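Local coordinates for protein type-2 restriction enzyme AgeI (Thalassobius gelatinovorus, PDB 5DWA) that recognises the double-stranded DNA sequence 5'-ACCGGT-3' and cleaves it after the first A, leaving fragments with terminal 5'-phosphates, at residues A13-S21 with C58-H69; I28-N37 with V70-I80. All coordinates share one frame; numbering follows the deposited sequence. Where two conformers were deposited one is given.

Contact 1: A13-S21 with C58-H69; sequences AHVMLDNVS and CPDANPSDLWHH
Val-15, near the end of strand 11-16 in an N-terminal beta hairpin, sets CG1 over the His-69 imidazole: the methyl lies 3.9 Å from the ring centroid and 4° off the ring normal, a CH-pi contact. With chi1 at 67°, this methyl sits between the backbone N and carbonyl carbon, while CG2 reaches the NE2 end of the ring. Leu-3 of the partner strand also touches His-69. With an alanine in place of His-69, Val-15 CG1 would probably lose the flat surface it rests on, opening a gap between hairpin and helix.

The tight part continues at Val-20, whose CG2 meets Ala-61 CB at 3.6 Å and packs on Leu-66 CD2 and Cys-58 SG. In between, Leu-17 CD1 slides past the Asp-65 side chain to lie 3.8 Å from its CB.

The other side is wet. Asn-19, in the type II turn 17-20, stands against Asp-60 with amide and carboxylate planes 76° apart. One water accepts from Asn-19 ND2 and donates to Asp-60 O; another joins Asp-18 O to Asn-62 N, 2.8 Å from each. A third accepts from Asp-18 N and donates to Asp-65 OD2, itself salt-bridged to Arg-243. Direct contact is thus mostly van der Waals and CH-pi, while waters link backbone groups of Asp-18 and Asn-19 to Asn-62 and Asp-60, and Arg-243 probably offsets the Asp-65 charge.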
loop_
_atom_site.group_PDB
_atom_site.type_symbol
_atom_site.label_atom_id
_atom_site.label_comp_id
_atom_site.label_asym_id
_atom_site.label_seq_id
_atom_site.Cartn_x
_atom_site.Cartn_y
_atom_site.Cartn_z
ATOM N N ALA A 13 -3.673 21.834 -16.838
ATOM C CA ALA A 13 -5.075 21.560 -16.576
ATOM C C ALA A 13 -5.611 22.556 -15.567
ATOM O O ALA A 13 -4.855 23.318 -14.970
ATOM C CB ALA A 13 -5.271 20.153 -16.094
ATOM N N HIS A 14 -6.926 22.551 -15.392
ATOM C CA HIS A 14 -7.584 23.523 -14.544
ATOM C C HIS A 14 -8.523 22.797 -13.614
ATOM O O HIS A 14 -9.061 21.744 -13.955
ATOM C CB HIS A 14 -8.341 24.553 -15.382
ATOM C CG HIS A 14 -7.501 25.181 -16.448
ATOM N ND1 HIS A 14 -6.693 26.272 -16.209
ATOM C CD2 HIS A 14 -7.322 24.855 -17.749
ATOM C CE1 HIS A 14 -6.060 26.598 -17.323
ATOM N NE2 HIS A 14 -6.424 25.753 -18.270
ATOM N N VAL A 15 -8.692 23.355 -12.428
ATOM C CA VAL A 15 -9.682 22.856 -11.493
ATOM C C VAL A 15 -10.112 24.049 -10.649
ATOM O O VAL A 15 -9.314 24.950 -10.384
ATOM C CB VAL A 15 -9.128 21.697 -10.612
ATOM C CG1 VAL A 15 -8.040 22.197 -9.675
ATOM C CG2 VAL A 15 -10.257 21.029 -9.824
ATOM N N MET A 16 -11.374 24.079 -10.241
ATOM C CA MET A 16 -11.849 25.185 -9.417
ATOM C C MET A 16 -11.566 24.933 -7.940
ATOM O O MET A 16 -11.859 23.860 -7.414
ATOM C CB MET A 16 -13.343 25.419 -9.639
ATOM C CG MET A 16 -13.688 25.830 -11.064
ATOM S SD MET A 16 -12.852 27.346 -11.573
ATOM C CE MET A 16 -13.503 28.498 -10.368
ATOM N N LEU A 17 -10.986 25.936 -7.291
ATOM C CA LEU A 17 -10.642 25.879 -5.882
ATOM C C LEU A 17 -11.514 26.885 -5.140
ATOM O O LEU A 17 -11.165 28.067 -5.021
ATOM C CB LEU A 17 -9.155 26.168 -5.676
ATOM C CG LEU A 17 -8.626 26.085 -4.246
ATOM C CD1 LEU A 17 -8.716 24.647 -3.738
ATOM C CD2 LEU A 17 -7.196 26.612 -4.169
ATOM N N ASP A 18 -12.660 26.404 -4.666
ATOM C CA ASP A 18 -13.676 27.241 -4.035
ATOM C C ASP A 18 -13.203 27.881 -2.740
ATOM O O ASP A 18 -12.485 27.260 -1.956
ATOM C CB ASP A 18 -14.935 26.416 -3.757
ATOM C CG ASP A 18 -15.469 25.737 -4.998
ATOM O OD1 ASP A 18 -15.571 26.409 -6.044
ATOM O OD2 ASP A 18 -15.784 24.530 -4.927
ATOM N N ASN A 19 -13.626 29.127 -2.526
ATOM C CA ASN A 19 -13.319 29.893 -1.316
ATOM C C ASN A 19 -11.827 30.049 -1.045
ATOM O O ASN A 19 -11.387 30.078 0.106
ATOM C CB ASN A 19 -14.020 29.266 -0.111
ATOM C CG ASN A 19 -15.525 29.420 -0.187
ATOM O OD1 ASN A 19 -16.047 30.535 -0.109
ATOM N ND2 ASN A 19 -16.227 28.313 -0.371
ATOM N N VAL A 20 -11.060 30.148 -2.124
ATOM C CA VAL A 20 -9.663 30.545 -2.056
ATOM C C VAL A 20 -9.443 31.616 -3.106
ATOM O O VAL A 20 -9.699 31.389 -4.284
ATOM C CB VAL A 20 -8.699 29.370 -2.315
ATOM C CG1 VAL A 20 -7.250 29.845 -2.256
ATOM C CG2 VAL A 20 -8.941 28.252 -1.315
ATOM N N SER A 21 -8.989 32.785 -2.679
ATOM C CA SER A 21 -8.694 33.856 -3.621
ATOM C C SER A 21 -7.255 33.738 -4.098
ATOM O O SER A 21 -6.437 33.058 -3.469
ATOM C CB SER A 21 -8.931 35.222 -2.977
ATOM O OG SER A 21 -7.980 35.478 -1.962
ATOM N N CYS A 58 -7.870 30.088 4.878
ATOM C CA CYS A 58 -9.041 29.786 4.067
ATOM C C CYS A 58 -9.987 28.840 4.793
ATOM O O CYS A 58 -10.108 27.665 4.430
ATOM C CB CYS A 58 -8.619 29.180 2.729
ATOM S SG CYS A 58 -7.564 30.283 1.753
ATOM N N PRO A 59 -10.682 29.349 5.815
ATOM C CA PRO A 59 -11.510 28.475 6.654
ATOM C C PRO A 59 -12.750 27.917 5.957
ATOM O O PRO A 59 -13.318 26.937 6.443
ATOM C CB PRO A 59 -11.908 29.386 7.816
ATOM C CG PRO A 59 -11.832 30.773 7.260
ATOM C CD PRO A 59 -10.729 30.759 6.249
ATOM N N ASP A 60 -13.168 28.519 4.848
ATOM C CA ASP A 60 -14.352 28.042 4.145
ATOM C C ASP A 60 -13.995 27.134 2.979
ATOM O O ASP A 60 -14.874 26.560 2.333
ATOM C CB ASP A 60 -15.189 29.221 3.652
ATOM C CG ASP A 60 -15.776 30.025 4.791
ATOM O OD1 ASP A 60 -16.040 29.434 5.860
ATOM O OD2 ASP A 60 -15.972 31.246 4.620
ATOM N N ALA A 61 -12.701 27.005 2.712
ATOM C CA ALA A 61 -12.241 26.159 1.626
ATOM C C ALA A 61 -12.330 24.704 2.053
ATOM O O ALA A 61 -12.348 24.402 3.250
ATOM C CB ALA A 61 -10.824 26.517 1.228
ATOM N N ASN A 62 -12.396 23.813 1.076
ATOM C CA ASN A 62 -12.366 22.386 1.340
ATOM C C ASN A 62 -10.955 21.999 1.789
ATOM O O ASN A 62 -10.000 22.106 1.020
ATOM C CB ASN A 62 -12.799 21.610 0.087
ATOM C CG ASN A 62 -12.919 20.117 0.326
ATOM O OD1 ASN A 62 -12.338 19.575 1.270
ATOM N ND2 ASN A 62 -13.682 19.442 -0.531
ATOM N N PRO A 63 -10.817 21.547 3.047
ATOM C CA PRO A 63 -9.480 21.233 3.558
ATOM C C PRO A 63 -8.775 20.198 2.689
ATOM O O PRO A 63 -7.585 20.305 2.406
ATOM C CB PRO A 63 -9.765 20.678 4.960
ATOM C CG PRO A 63 -11.077 21.293 5.350
ATOM C CD PRO A 63 -11.862 21.361 4.065
ATOM N N SER A 64 -9.529 19.211 2.234
ATOM C CA SER A 64 -8.961 18.173 1.384
ATOM C C SER A 64 -8.421 18.763 0.077
ATOM O O SER A 64 -7.390 18.315 -0.426
ATOM C CB SER A 64 -10.001 17.093 1.100
ATOM O OG SER A 64 -9.426 15.978 0.450
ATOM N N ASP A 65 -9.107 19.775 -0.452
ATOM C CA ASP A 65 -8.643 20.463 -1.656
ATOM C C ASP A 65 -7.395 21.300 -1.381
ATOM O O ASP A 65 -6.516 21.396 -2.232
ATOM C CB ASP A 65 -9.746 21.359 -2.240
ATOM C CG ASP A 65 -10.790 20.578 -3.017
ATOM O OD1 ASP A 65 -10.837 19.339 -2.899
ATOM O OD2 ASP A 65 -11.574 21.214 -3.749
ATOM N N LEU A 66 -7.299 21.889 -0.190
ATOM C CA LEU A 66 -6.096 22.637 0.146
ATOM C C LEU A 66 -4.903 21.698 0.208
ATOM O O LEU A 66 -3.803 22.039 -0.211
ATOM C CB LEU A 66 -6.246 23.377 1.473
ATOM C CG LEU A 66 -7.240 24.537 1.493
ATOM C CD1 LEU A 66 -7.376 25.080 2.901
ATOM C CD2 LEU A 66 -6.773 25.633 0.540
ATOM N N TRP A 67 -5.121 20.504 0.743
ATOM C CA TRP A 67 -4.044 19.529 0.817
ATOM C C TRP A 67 -3.647 19.045 -0.572
ATOM O O TRP A 67 -2.467 19.010 -0.919
ATOM C CB TRP A 67 -4.475 18.345 1.678
ATOM C CG TRP A 67 -3.414 17.356 2.000
ATOM C CD1 TRP A 67 -2.995 16.306 1.236
ATOM C CD2 TRP A 67 -2.657 17.304 3.209
ATOM N NE1 TRP A 67 -2.010 15.600 1.900
ATOM C CE2 TRP A 67 -1.789 16.198 3.113
ATOM C CE3 TRP A 67 -2.640 18.086 4.372
ATOM C CZ2 TRP A 67 -0.897 15.861 4.146
ATOM C CZ3 TRP A 67 -1.768 17.742 5.397
ATOM C CH2 TRP A 67 -0.908 16.633 5.277
ATOM N N HIS A 68 -4.650 18.660 -1.359
ATOM C CA HIS A 68 -4.417 17.964 -2.614
ATOM C C HIS A 68 -4.112 18.887 -3.783
ATOM O O HIS A 68 -3.250 18.567 -4.598
ATOM C CB HIS A 68 -5.631 17.091 -2.955
ATOM C CG HIS A 68 -5.484 16.315 -4.225
ATOM N ND1 HIS A 68 -4.437 15.448 -4.450
ATOM C CD2 HIS A 68 -6.252 16.278 -5.338
ATOM C CE1 HIS A 68 -4.566 14.912 -5.651
ATOM N NE2 HIS A 68 -5.660 15.399 -6.210
ATOM N N HIS A 69 -4.826 20.007 -3.883
ATOM C CA HIS A 69 -4.660 20.896 -5.035
ATOM C C HIS A 69 -3.657 22.013 -4.776
ATOM O O HIS A 69 -3.176 22.628 -5.725
ATOM C CB HIS A 69 -6.001 21.522 -5.465
ATOM C CG HIS A 69 -6.960 20.552 -6.082
ATOM N ND1 HIS A 69 -6.574 19.596 -6.993
ATOM C CD2 HIS A 69 -8.299 20.408 -5.930
ATOM C CE1 HIS A 69 -7.626 18.894 -7.369
ATOM N NE2 HIS A 69 -8.688 19.368 -6.739
HETATM O O HOH W 1 -12.571 23.466 -4.031
HETATM O O HOH W 2 -11.931 24.547 -1.540
HETATM O O HOH W 3 -11.987 30.316 2.907
HETATM O O HOH W 4 -15.380 25.520 -0.242
#

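Contact 2: I28-N37 with V70-I80; sequences ISDYFVPLVN and VLYRIYIREKI. With nucleotides of chain C.
Phe-32 and Val-36 both turn a branch away from the backbone N, Phe-32 CG with chi1 -179° and Val-36 through CG1, and this brings the ring against Leu-71 and Ile-74, and the methyl against Tyr-75 and Lys-79. The motif is a helix-helix packing within the helical part of this PD-(D/E)XK nuclease: the axes of 28-36 and 70-78 come within 9.8 Å and cross at -41°. The Phe-32 ring is sandwiched, with Val-36 CG2 over the centre of one face and Leu-71 CD2 over the other, 4.0 Å from the centroid. Its CZ points in plane at the edge of the Tyr-75 ring, and Ile-74 CG2 touches both Phe-32 and Val-33.

Beside Val-33, Arg-77 forms a salt bridge to Glu-78, NE and NH2 both meeting OE2 side-on. Away from Phe-32, Tyr-72 OH donates to OP1 of DG8 of chain C at 2.6 Å, so the same helix also holds the DNA backbone.

The C-terminal ends are tied by Lys-79 NZ to Val-36 O, 3.0 Å and nearly straight on the carbonyl, and by the Asn-37 amide. Its ND2 donates to Glu-78 O at 2.9 Å, while its OD1 accepts from Ile-80 N at 2.8 Å, both with N-H...acceptor angles of 167°.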
loop_
_atom_site.group_PDB
_atom_site.type_symbol
_atom_site.label_atom_id
_atom_site.label_comp_id
_atom_site.label_asym_id
_atom_site.label_seq_id
_atom_site.Cartn_x
_atom_site.Cartn_y
_atom_site.Cartn_z
ATOM N N ILE A 28 -0.551 31.528 1.251
ATOM C CA ILE A 28 -0.237 30.152 1.600
ATOM C C ILE A 28 1.079 29.745 0.945
ATOM O O ILE A 28 1.944 29.148 1.581
ATOM C CB ILE A 28 -1.363 29.199 1.164
ATOM C CG1 ILE A 28 -2.644 29.499 1.951
ATOM C CG2 ILE A 28 -0.946 27.740 1.363
ATOM C CD1 ILE A 28 -3.904 28.872 1.366
ATOM N N SER A 29 1.229 30.090 -0.330
ATOM C CA SER A 29 2.445 29.768 -1.062
ATOM C C SER A 29 3.668 30.426 -0.424
ATOM O O SER A 29 4.709 29.791 -0.268
ATOM C CB SER A 29 2.314 30.196 -2.526
ATOM O OG SER A 29 3.436 29.767 -3.274
ATOM N N ASP A 30 3.532 31.694 -0.044
ATOM C CA ASP A 30 4.634 32.440 0.561
ATOM C C ASP A 30 5.106 31.844 1.885
ATOM O O ASP A 30 6.283 31.950 2.235
ATOM C CB ASP A 30 4.241 33.905 0.784
ATOM C CG ASP A 30 4.145 34.694 -0.515
ATOM O OD1 ASP A 30 4.608 34.188 -1.559
ATOM O OD2 ASP A 30 3.614 35.825 -0.482
ATOM N N TYR A 31 4.187 31.232 2.624
ATOM C CA TYR A 31 4.544 30.574 3.879
ATOM C C TYR A 31 5.193 29.216 3.620
ATOM O O TYR A 31 6.201 28.866 4.224
ATOM C CB TYR A 31 3.309 30.405 4.765
ATOM C CG TYR A 31 3.576 29.652 6.047
ATOM C CD1 TYR A 31 4.390 30.193 7.031
ATOM C CD2 TYR A 31 3.013 28.405 6.277
ATOM C CE1 TYR A 31 4.639 29.511 8.215
ATOM C CE2 TYR A 31 3.256 27.715 7.455
ATOM C CZ TYR A 31 4.070 28.275 8.417
ATOM O OH TYR A 31 4.309 27.594 9.587
ATOM N N PHE A 32 4.617 28.472 2.685
ATOM C CA PHE A 32 4.972 27.068 2.487
ATOM C C PHE A 32 6.213 26.852 1.614
ATOM O O PHE A 32 7.070 26.044 1.954
ATOM C CB PHE A 32 3.766 26.337 1.892
ATOM C CG PHE A 32 3.978 24.864 1.644
ATOM C CD1 PHE A 32 4.521 24.038 2.617
ATOM C CD2 PHE A 32 3.576 24.302 0.438
ATOM C CE1 PHE A 32 4.681 22.678 2.383
ATOM C CE2 PHE A 32 3.730 22.947 0.196
ATOM C CZ PHE A 32 4.285 22.135 1.158
ATOM N N VAL A 33 6.314 27.572 0.499
ATOM C CA VAL A 33 7.431 27.369 -0.422
ATOM C C VAL A 33 8.800 27.413 0.274
ATOM O O VAL A 33 9.609 26.508 0.071
ATOM C CB VAL A 33 7.410 28.391 -1.582
ATOM C CG1 VAL A 33 8.728 28.361 -2.345
ATOM C CG2 VAL A 33 6.243 28.102 -2.521
ATOM N N PRO A 34 9.059 28.436 1.115
ATOM C CA PRO A 34 10.394 28.458 1.728
ATOM C C PRO A 34 10.646 27.319 2.714
ATOM O O PRO A 34 11.785 27.126 3.133
ATOM C CB PRO A 34 10.426 29.808 2.463
ATOM C CG PRO A 34 9.342 30.615 1.868
ATOM C CD PRO A 34 8.277 29.627 1.491
ATOM N N LEU A 35 9.602 26.575 3.074
ATOM C CA LEU A 35 9.742 25.487 4.033
ATOM C C LEU A 35 10.076 24.163 3.355
ATOM O O LEU A 35 10.584 23.245 4.002
ATOM C CB LEU A 35 8.458 25.323 4.852
ATOM C CG LEU A 35 7.957 26.541 5.626
ATOM C CD1 LEU A 35 6.702 26.174 6.421
ATOM C CD2 LEU A 35 9.044 27.075 6.551
ATOM N N VAL A 36 9.763 24.065 2.064
ATOM C CA VAL A 36 9.838 22.790 1.344
ATOM C C VAL A 36 11.261 22.234 1.332
ATOM O O VAL A 36 11.473 21.032 1.492
ATOM C CB VAL A 36 9.318 22.942 -0.102
ATOM C CG1 VAL A 36 9.552 21.669 -0.914
ATOM C CG2 VAL A 36 7.840 23.298 -0.096
ATOM N N ASN A 37 12.235 23.125 1.171
ATOM C CA ASN A 37 13.635 22.726 1.123
ATOM C C ASN A 37 14.455 23.358 2.237
ATOM O O ASN A 37 15.679 23.425 2.140
ATOM C CB ASN A 37 14.246 23.092 -0.233
ATOM C CG ASN A 37 13.495 22.473 -1.401
ATOM O OD1 ASN A 37 13.551 21.263 -1.614
ATOM N ND2 ASN A 37 12.800 23.304 -2.166
ATOM N N VAL A 70 -3.341 22.284 -3.507
ATOM C CA VAL A 70 -2.402 23.366 -3.197
ATOM C C VAL A 70 -1.080 22.833 -2.653
ATOM O O VAL A 70 -0.059 22.916 -3.327
ATOM C CB VAL A 70 -2.999 24.377 -2.190
ATOM C CG1 VAL A 70 -1.994 25.500 -1.884
ATOM C CG2 VAL A 70 -4.297 24.942 -2.729
ATOM N N LEU A 71 -1.096 22.257 -1.451
ATOM C CA LEU A 71 0.144 21.808 -0.815
ATOM C C LEU A 71 0.866 20.722 -1.620
ATOM O O LEU A 71 2.060 20.826 -1.870
ATOM C CB LEU A 71 -0.131 21.307 0.615
ATOM C CG LEU A 71 -0.702 22.329 1.609
ATOM C CD1 LEU A 71 -0.795 21.744 3.023
ATOM C CD2 LEU A 71 0.123 23.622 1.613
ATOM N N TYR A 72 0.129 19.695 -2.041
ATOM C CA TYR A 72 0.687 18.648 -2.897
ATOM C C TYR A 72 1.358 19.200 -4.138
ATOM O O TYR A 72 2.487 18.846 -4.466
ATOM C CB TYR A 72 -0.437 17.705 -3.300
ATOM C CG TYR A 72 -0.128 16.615 -4.302
ATOM C CD1 TYR A 72 0.938 15.737 -4.127
ATOM C CD2 TYR A 72 -0.985 16.396 -5.372
ATOM C CE1 TYR A 72 1.171 14.707 -5.029
ATOM C CE2 TYR A 72 -0.759 15.383 -6.267
ATOM C CZ TYR A 72 0.300 14.534 -6.091
ATOM O OH TYR A 72 0.479 13.513 -6.996
ATOM N N ARG A 73 0.635 20.070 -4.831
ATOM C CA ARG A 73 1.107 20.604 -6.100
ATOM C C ARG A 73 2.335 21.477 -5.930
ATOM O O ARG A 73 3.295 21.375 -6.695
ATOM C CB ARG A 73 -0.002 21.402 -6.782
ATOM C CG ARG A 73 -1.149 20.547 -7.254
ATOM C CD ARG A 73 -0.704 19.515 -8.272
ATOM N NE ARG A 73 -1.804 18.614 -8.593
ATOM C CZ ARG A 73 -1.724 17.594 -9.441
ATOM N NH1 ARG A 73 -0.587 17.327 -10.067
ATOM N NH2 ARG A 73 -2.784 16.836 -9.651
ATOM N N ILE A 74 2.296 22.346 -4.930
ATOM C CA ILE A 74 3.423 23.215 -4.653
ATOM C C ILE A 74 4.642 22.386 -4.244
ATOM O O ILE A 74 5.755 22.639 -4.696
ATOM C CB ILE A 74 3.082 24.248 -3.557
ATOM C CG1 ILE A 74 2.039 25.240 -4.087
ATOM C CG2 ILE A 74 4.323 24.987 -3.117
ATOM C CD1 ILE A 74 1.575 26.265 -3.072
ATOM N N TYR A 75 4.427 21.389 -3.387
ATOM C CA TYR A 75 5.513 20.524 -2.950
ATOM C C TYR A 75 6.166 19.821 -4.143
ATOM O O TYR A 75 7.390 19.828 -4.287
ATOM C CB TYR A 75 4.993 19.506 -1.929
ATOM C CG TYR A 75 6.081 18.706 -1.258
ATOM C CD1 TYR A 75 6.617 19.127 -0.046
ATOM C CD2 TYR A 75 6.569 17.530 -1.820
ATOM C CE1 TYR A 75 7.613 18.415 0.583
ATOM C CE2 TYR A 75 7.567 16.794 -1.191
ATOM C CZ TYR A 75 8.084 17.247 0.015
ATOM O OH TYR A 75 9.076 16.556 0.671
ATOM N N ILE A 76 5.345 19.223 -4.999
ATOM C CA ILE A 76 5.845 18.546 -6.192
ATOM C C ILE A 76 6.646 19.485 -7.110
ATOM O O ILE A 76 7.658 19.076 -7.685
ATOM C CB ILE A 76 4.673 17.905 -6.982
ATOM C CG1 ILE A 76 4.044 16.771 -6.169
ATOM C CG2 ILE A 76 5.138 17.400 -8.348
ATOM C CD1 ILE A 76 5.013 15.684 -5.785
ATOM N N ARG A 77 6.210 20.738 -7.230
ATOM C CA ARG A 77 6.903 21.712 -8.075
ATOM C C ARG A 77 8.221 22.161 -7.470
ATOM O O ARG A 77 9.223 22.325 -8.172
ATOM C CB ARG A 77 6.021 22.938 -8.308
ATOM C CG ARG A 77 6.693 24.007 -9.185
ATOM C CD ARG A 77 5.861 25.273 -9.312
ATOM N NE ARG A 77 5.905 26.099 -8.108
ATOM C CZ ARG A 77 4.824 26.544 -7.476
ATOM N NH1 ARG A 77 3.619 26.236 -7.933
ATOM N NH2 ARG A 77 4.944 27.296 -6.391
ATOM N N GLU A 78 8.219 22.352 -6.158
ATOM C CA GLU A 78 9.324 23.030 -5.495
ATOM C C GLU A 78 10.410 22.139 -4.903
ATOM O O GLU A 78 11.530 22.593 -4.688
ATOM C CB GLU A 78 8.770 23.935 -4.396
ATOM C CG GLU A 78 7.868 25.033 -4.918
ATOM C CD GLU A 78 8.651 26.125 -5.627
ATOM O OE1 GLU A 78 9.861 26.255 -5.350
ATOM O OE2 GLU A 78 8.055 26.842 -6.451
ATOM N N LYS A 79 10.100 20.875 -4.626
ATOM C CA LYS A 79 11.065 20.016 -3.947
ATOM C C LYS A 79 12.339 19.802 -4.777
ATOM O O LYS A 79 12.278 19.398 -5.934
ATOM C CB LYS A 79 10.422 18.663 -3.605
ATOM C CG LYS A 79 11.247 17.820 -2.655
ATOM C CD LYS A 79 11.266 18.432 -1.259
ATOM C CE LYS A 79 12.021 17.584 -0.247
ATOM N NZ LYS A 79 11.760 18.061 1.146
ATOM N N ILE A 80 13.490 20.072 -4.170
ATOM C CA ILE A 80 14.771 19.960 -4.863
ATOM C C ILE A 80 15.615 18.798 -4.336
ATOM O O ILE A 80 15.621 18.513 -3.141
ATOM C CB ILE A 80 15.586 21.277 -4.734
ATOM C CG1 ILE A 80 14.779 22.451 -5.287
ATOM C CG2 ILE A 80 16.919 21.175 -5.459
ATOM C CD1 ILE A 80 14.364 22.278 -6.724
ATOM P P DG C 8 -2.466 11.674 -8.482
ATOM O OP1 DG C 8 -1.757 12.953 -8.227
ATOM O OP2 DG C 8 -3.933 11.614 -8.285
ATOM O "O5'" DG C 8 -2.098 11.231 -9.956
ATOM C "C5'" DG C 8 -0.720 11.157 -10.313
ATOM C "C4'" DG C 8 -0.459 9.984 -11.236
ATOM O "O4'" DG C 8 -0.648 8.732 -10.524
ATOM C "C3'" DG C 8 -1.352 9.921 -12.452
ATOM O "O3'" DG C 8 -0.549 9.513 -13.542
ATOM C "C2'" DG C 8 -2.424 8.879 -12.058
ATOM C "C1'" DG C 8 -1.644 7.933 -11.168
ATOM N N9 DG C 8 -2.415 7.313 -10.096
ATOM C C8 DG C 8 -3.317 7.922 -9.258
ATOM N N7 DG C 8 -3.795 7.113 -8.334
ATOM C C5 DG C 8 -3.120 5.921 -8.556
ATOM C C6 DG C 8 -3.213 4.689 -7.880
ATOM O O6 DG C 8 -3.901 4.418 -6.895
ATOM N N1 DG C 8 -2.374 3.724 -8.432
ATOM C C2 DG C 8 -1.542 3.925 -9.510
ATOM N N2 DG C 8 -0.789 2.873 -9.909
ATOM N N3 DG C 8 -1.454 5.079 -10.153
ATOM C C4 DG C 8 -2.271 6.023 -9.629
ATOM P P DG C 7 -1.784 10.988 -1.907
ATOM O OP1 DG C 7 -1.512 12.434 -1.760
ATOM O OP2 DG C 7 -3.058 10.423 -1.439
ATOM O "O5'" DG C 7 -1.683 10.633 -3.459
ATOM C "C5'" DG C 7 -0.515 10.915 -4.193
ATOM C "C4'" DG C 7 -0.623 10.281 -5.571
ATOM O "O4'" DG C 7 -0.414 8.850 -5.465
ATOM C "C3'" DG C 7 -1.981 10.439 -6.236
ATOM O "O3'" DG C 7 -1.789 10.510 -7.619
ATOM C "C2'" DG C 7 -2.705 9.146 -5.843
ATOM C "C1'" DG C 7 -1.570 8.143 -5.915
ATOM N N9 DG C 7 -1.716 7.014 -5.018
ATOM C C8 DG C 7 -2.650 6.846 -4.021
ATOM N N7 DG C 7 -2.469 5.753 -3.333
ATOM C C5 DG C 7 -1.329 5.186 -3.884
ATOM C C6 DG C 7 -0.645 3.997 -3.549
ATOM O O6 DG C 7 -0.910 3.186 -2.651
ATOM N N1 DG C 7 0.464 3.794 -4.355
ATOM C C2 DG C 7 0.865 4.631 -5.366
ATOM N N2 DG C 7 1.965 4.270 -6.032
ATOM N N3 DG C 7 0.232 5.744 -5.694
ATOM C C4 DG C 7 -0.850 5.959 -4.914
HETATM O O HOH W 5 3.335 29.359 -5.822
#

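From the N terminus the chain makes the hairpin of strands 2-8 and 11-16, passes the turn at 17-20 and enters helix 22-36. Helix 43-57 follows before the chain reaches helix 63-78. Contact 1 closes a loop of 36 intervening residues, 30 of them helical, and brings hairpin and turn to the start of helix 63-78; contact 2 closes one of 32 residues, uniting the later parts of helices 22-36 and 63-78. Their segments alternate, so the loops cross. The centres lie 15 Å apart, joined by continuous helix, with Leu-66 O 3.0 Å from Leu-71 N, and by Leu-17 CD2 packed on Val-70 CG2. Helix 63-78 therefore serves both contacts.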